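Halogenase PltM (Pseudomonas fluorescens, PDB 6BZN) is a flavin-dependent halogenase that acts on phenolic substrates and accepts more than one halide. Local coordinates at residues P287-A290 against P291-F295; P303-G306 against E307-D311. All coordinates share one frame; numbering follows the deposited sequence.

Interaction 1 of 2, residues P287-A290 against P291-F295; sequences PTEA and PEIEF
With CG anti to its carbonyl carbon (chi1 -69°) and the chain bent at chi2 (-68°), E294 folds its carboxylate back from the first turn of the helix onto the loop that leads into it, against P287, T288 and E289. Its OE2 takes two backbone amides. E289 N, at 2.9 Å, uses the anti lone pair, whereas T288 N, also 2.9 Å from OE2, comes from above the carboxylate plane. CB of P287 packs on the carboxylate carbon, 3.4 Å from E294 CD, and OE1 is taken by the hydroxyl of Y285. Beside this, the side chain of E289 crosses that of I293 at about a right angle, its carboxylate 3.5 Å from I293 CG2 at OE1. A290, the N-cap residue, accepts E294 N on its carbonyl O at 2.9 Å, the first i to i+4 bond of the helix. Were E294 an alanine, the amides of T288 and E289 would probably lose their shared acceptor, and Y285 and K297 a partner each, setting the loop freer to move. E289 and E294 both form salt bridges to K297, so the lysine probably offsets the repulsion between two carboxylates whose OE2 atoms lie 4.6 Å apart.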
loop_
_atom_site.group_PDB
_atom_site.type_symbol
_atom_site.label_atom_id
_atom_site.label_comp_id
_atom_site.label_asym_id
_atom_site.label_seq_id
_atom_site.Cartn_x
_atom_site.Cartn_y
_atom_site.Cartn_z
ATOM N N PRO A 287 22.643 6.184 4.142
ATOM C CA PRO A 287 23.618 5.301 3.522
ATOM C C PRO A 287 24.602 6.072 2.632
ATOM O O PRO A 287 24.253 7.110 2.081
ATOM C CB PRO A 287 22.748 4.365 2.681
ATOM C CG PRO A 287 21.564 5.186 2.337
ATOM C CD PRO A 287 21.298 6.007 3.557
ATOM N N THR A 288 25.820 5.560 2.526
ATOM C CA THR A 288 26.880 6.194 1.736
ATOM C C THR A 288 27.472 5.321 0.640
ATOM O O THR A 288 28.134 5.845 -0.254
ATOM C CB THR A 288 28.045 6.629 2.647
ATOM O OG1 THR A 288 28.428 5.538 3.490
ATOM C CG2 THR A 288 27.632 7.795 3.497
ATOM N N GLU A 289 27.249 4.010 0.688
ATOM C CA GLU A 289 27.958 3.084 -0.200
ATOM C C GLU A 289 26.982 2.349 -1.108
ATOM O O GLU A 289 25.773 2.544 -1.015
ATOM C CB GLU A 289 28.775 2.117 0.640
ATOM C CG GLU A 289 29.769 2.830 1.555
ATOM C CD GLU A 289 30.707 1.874 2.237
ATOM O OE1 GLU A 289 31.657 1.409 1.577
ATOM O OE2 GLU A 289 30.488 1.580 3.430
ATOM N N ALA A 290 27.518 1.506 -1.988
ATOM C CA ALA A 290 26.697 0.781 -2.947
ATOM C C ALA A 290 25.662 -0.104 -2.235
ATOM O O ALA A 290 25.899 -0.546 -1.106
ATOM C CB ALA A 290 27.573 -0.052 -3.862
ATOM N N PRO A 291 24.512 -0.367 -2.891
ATOM C CA PRO A 291 23.469 -1.157 -2.212
ATOM C C PRO A 291 23.948 -2.472 -1.589
ATOM O O PRO A 291 23.646 -2.720 -0.421
ATOM C CB PRO A 291 22.436 -1.396 -3.317
ATOM C CG PRO A 291 22.572 -0.188 -4.185
ATOM C CD PRO A 291 24.047 0.126 -4.202
ATOM N N GLU A 292 24.717 -3.289 -2.315
ATOM C CA GLU A 292 25.209 -4.549 -1.719
ATOM C C GLU A 292 26.108 -4.328 -0.478
ATOM O O GLU A 292 26.042 -5.109 0.485
ATOM C CB GLU A 292 25.888 -5.448 -2.764
ATOM C CG GLU A 292 26.293 -6.841 -2.275
ATOM C CD GLU A 292 25.147 -7.709 -1.726
ATOM O OE1 GLU A 292 25.449 -8.538 -0.823
ATOM O OE2 GLU A 292 23.966 -7.600 -2.177
ATOM N N ILE A 293 26.901 -3.260 -0.478
ATOM C CA ILE A 293 27.749 -2.934 0.683
ATOM C C ILE A 293 26.873 -2.496 1.872
ATOM O O ILE A 293 27.088 -2.931 3.002
ATOM C CB ILE A 293 28.829 -1.870 0.336
ATOM C CG1 ILE A 293 29.827 -2.446 -0.686
ATOM C CG2 ILE A 293 29.569 -1.408 1.594
ATOM C CD1 ILE A 293 30.571 -1.384 -1.478
ATOM N N GLU A 294 25.874 -1.664 1.609
ATOM C CA GLU A 294 24.929 -1.262 2.656
ATOM C C GLU A 294 24.179 -2.479 3.219
ATOM O O GLU A 294 23.972 -2.577 4.432
ATOM C CB GLU A 294 23.952 -0.203 2.144
ATOM C CG GLU A 294 24.579 1.156 1.850
ATOM C CD GLU A 294 25.064 1.899 3.101
ATOM O OE1 GLU A 294 24.496 1.713 4.203
ATOM O OE2 GLU A 294 26.018 2.695 2.972
ATOM N N PHE A 295 23.812 -3.420 2.351
ATOM C CA PHE A 295 23.144 -4.643 2.782
ATOM C C PHE A 295 24.042 -5.435 3.744
ATOM O O PHE A 295 23.616 -5.790 4.844
ATOM C CB PHE A 295 22.734 -5.501 1.570
ATOM C CG PHE A 295 21.940 -6.730 1.930
ATOM C CD1 PHE A 295 20.728 -6.622 2.609
ATOM C CD2 PHE A 295 22.387 -8.004 1.560
ATOM C CE1 PHE A 295 19.995 -7.752 2.948
ATOM C CE2 PHE A 295 21.653 -9.138 1.884
ATOM C CZ PHE A 295 20.453 -9.012 2.580
#

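Interaction 2 of 2, residues P303-G306 against E307-D311; sequences PAIG and EHFKD
E307 curls back over the short helix 303-306, and its side chain can be followed outward against its carbonyls. CB sits 3.3 Å from A304 O; CG, placed anti to the carbonyl carbon (chi1 -64°), lies 3.6 Å from P303 O. A bend at chi2 then brings OE1 to 4.1 Å from P303 O, where a water donates to both, at 2.7 Å to P303 O and weakly to E307 OE1. The amide of the same residue looks into the turn: E307 N donates to A304 O, 3.1 Å away, and weakly to P303 O.

The next two amides continue this i to i+3 pattern. H308 N meets I305 O at 3.1 Å, and F309 N meets G306 O at 2.9 Å, the latter closing a type I beta turn from G306 to F309. I305 O also lies near the plane of the H308 imidazole, at its edge. I305 and F309 run side by side, pointing the same way, with I305 CG2 4.0 Å from F309 CE2, while CB of H308 sits over the centre of one face of the phenyl ring. Both imidazole nitrogens of H308 are bonded beyond the turn, ND1 to the carbonyl of K226 and NE2 to H251.

Three successive i to i+3 bonds are consistent with tight, 3-10-like winding through this stretch. The chemistry thus divides: water and carboxylate lie together beside the P303 carbonyl, whereas the buried imidazole has its polar atoms satisfied and the phenyl ring joins the apolar packing.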
loop_
_atom_site.group_PDB
_atom_site.type_symbol
_atom_site.label_atom_id
_atom_site.label_comp_id
_atom_site.label_asym_id
_atom_site.label_seq_id
_atom_site.Cartn_x
_atom_site.Cartn_y
_atom_site.Cartn_z
ATOM N N PRO A 303 23.058 -9.451 13.089
ATOM C CA PRO A 303 23.322 -10.832 12.655
ATOM C C PRO A 303 22.108 -11.745 12.639
ATOM O O PRO A 303 22.075 -12.681 11.841
ATOM C CB PRO A 303 24.346 -11.366 13.662
ATOM C CG PRO A 303 24.672 -10.262 14.591
ATOM C CD PRO A 303 23.924 -9.022 14.204
ATOM N N ALA A 304 21.130 -11.497 13.510
ATOM C CA ALA A 304 19.876 -12.251 13.469
ATOM C C ALA A 304 19.221 -12.145 12.092
ATOM O O ALA A 304 18.843 -13.151 11.511
ATOM C CB ALA A 304 18.905 -11.778 14.533
ATOM N N ILE A 305 19.120 -10.927 11.572
ATOM C CA ILE A 305 18.572 -10.706 10.227
ATOM C C ILE A 305 19.416 -11.476 9.189
ATOM O O ILE A 305 18.869 -12.113 8.269
ATOM C CB ILE A 305 18.493 -9.189 9.896
ATOM C CG1 ILE A 305 17.566 -8.461 10.889
ATOM C CG2 ILE A 305 17.985 -8.984 8.478
ATOM C CD1 ILE A 305 17.545 -6.950 10.732
ATOM N N GLY A 306 20.743 -11.435 9.364
ATOM C CA GLY A 306 21.683 -12.161 8.521
ATOM C C GLY A 306 21.452 -13.657 8.414
ATOM O O GLY A 306 21.786 -14.270 7.397
ATOM N N GLU A 307 20.846 -14.261 9.436
ATOM C CA GLU A 307 20.530 -15.692 9.371
ATOM C C GLU A 307 19.599 -16.091 8.201
ATOM O O GLU A 307 19.572 -17.259 7.803
ATOM C CB GLU A 307 19.967 -16.198 10.712
ATOM C CG GLU A 307 20.955 -16.125 11.880
ATOM C CD GLU A 307 22.239 -16.931 11.681
ATOM O OE1 GLU A 307 23.268 -16.541 12.255
ATOM O OE2 GLU A 307 22.241 -17.938 10.946
ATOM N N HIS A 308 18.845 -15.146 7.651
ATOM C CA HIS A 308 18.043 -15.435 6.458
ATOM C C HIS A 308 18.858 -15.650 5.203
ATOM O O HIS A 308 18.359 -16.272 4.270
ATOM C CB HIS A 308 17.087 -14.297 6.126
ATOM C CG HIS A 308 15.918 -14.183 7.036
ATOM N ND1 HIS A 308 14.849 -15.050 6.987
ATOM C CD2 HIS A 308 15.611 -13.257 7.969
ATOM C CE1 HIS A 308 13.953 -14.685 7.882
ATOM N NE2 HIS A 308 14.388 -13.595 8.482
ATOM N N PHE A 309 20.065 -15.095 5.154
ATOM C CA PHE A 309 20.752 -14.827 3.887
ATOM C C PHE A 309 22.053 -15.593 3.662
ATOM O O PHE A 309 22.750 -15.310 2.689
ATOM C CB PHE A 309 21.017 -13.323 3.781
ATOM C CG PHE A 309 19.766 -12.503 3.836
ATOM C CD1 PHE A 309 18.857 -12.544 2.779
ATOM C CD2 PHE A 309 19.455 -11.743 4.956
ATOM C CE1 PHE A 309 17.685 -11.808 2.820
ATOM C CE2 PHE A 309 18.280 -11.002 5.005
ATOM C CZ PHE A 309 17.387 -11.041 3.939
ATOM N N LYS A 310 22.353 -16.574 4.515
ATOM C CA LYS A 310 23.643 -17.277 4.457
ATOM C C LYS A 310 23.884 -17.943 3.109
ATOM O O LYS A 310 25.001 -17.901 2.601
ATOM C CB LYS A 310 23.767 -18.332 5.566
ATOM C CG LYS A 310 23.804 -17.766 6.971
ATOM C CD LYS A 310 25.115 -17.055 7.238
ATOM C CE LYS A 310 25.115 -16.394 8.597
ATOM N NZ LYS A 310 26.509 -16.018 8.952
ATOM N N ASP A 311 22.830 -18.523 2.539
ATOM C CA ASP A 311 22.888 -19.159 1.228
ATOM C C ASP A 311 22.125 -18.405 0.143
ATOM O O ASP A 311 21.969 -18.927 -0.958
ATOM C CB ASP A 311 22.347 -20.588 1.352
ATOM C CG ASP A 311 23.119 -21.413 2.364
ATOM O OD1 ASP A 311 24.363 -21.375 2.314
ATOM O OD2 ASP A 311 22.489 -22.091 3.211
HETATM O O HOH W 1 24.172 -13.819 10.625
#

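Overall arrangement
Interactions 1 and 2 come in series along the chain, their centres about 17 Å apart and on the same side of the chain's centre. Interaction 1 opens helix 291-301; interaction 2 joins the short helix 303-306 to the loop before strand 313-321, an outermost strand of the mixed seven-stranded sheet. They touch where the rings of F295 and F309 meet edge to face, F295 CZ 3.8 Å from F309 CD2, and L299 of helix 291-301 packs on both I305 and F309. P287 and P291 pack against strands 215-223 and 313-321, while I305 and H308 reach strand 248-253. The helical connection between strands 273-281 and 313-321 is thereby packed onto the sheet, away from the FAD-binding residues.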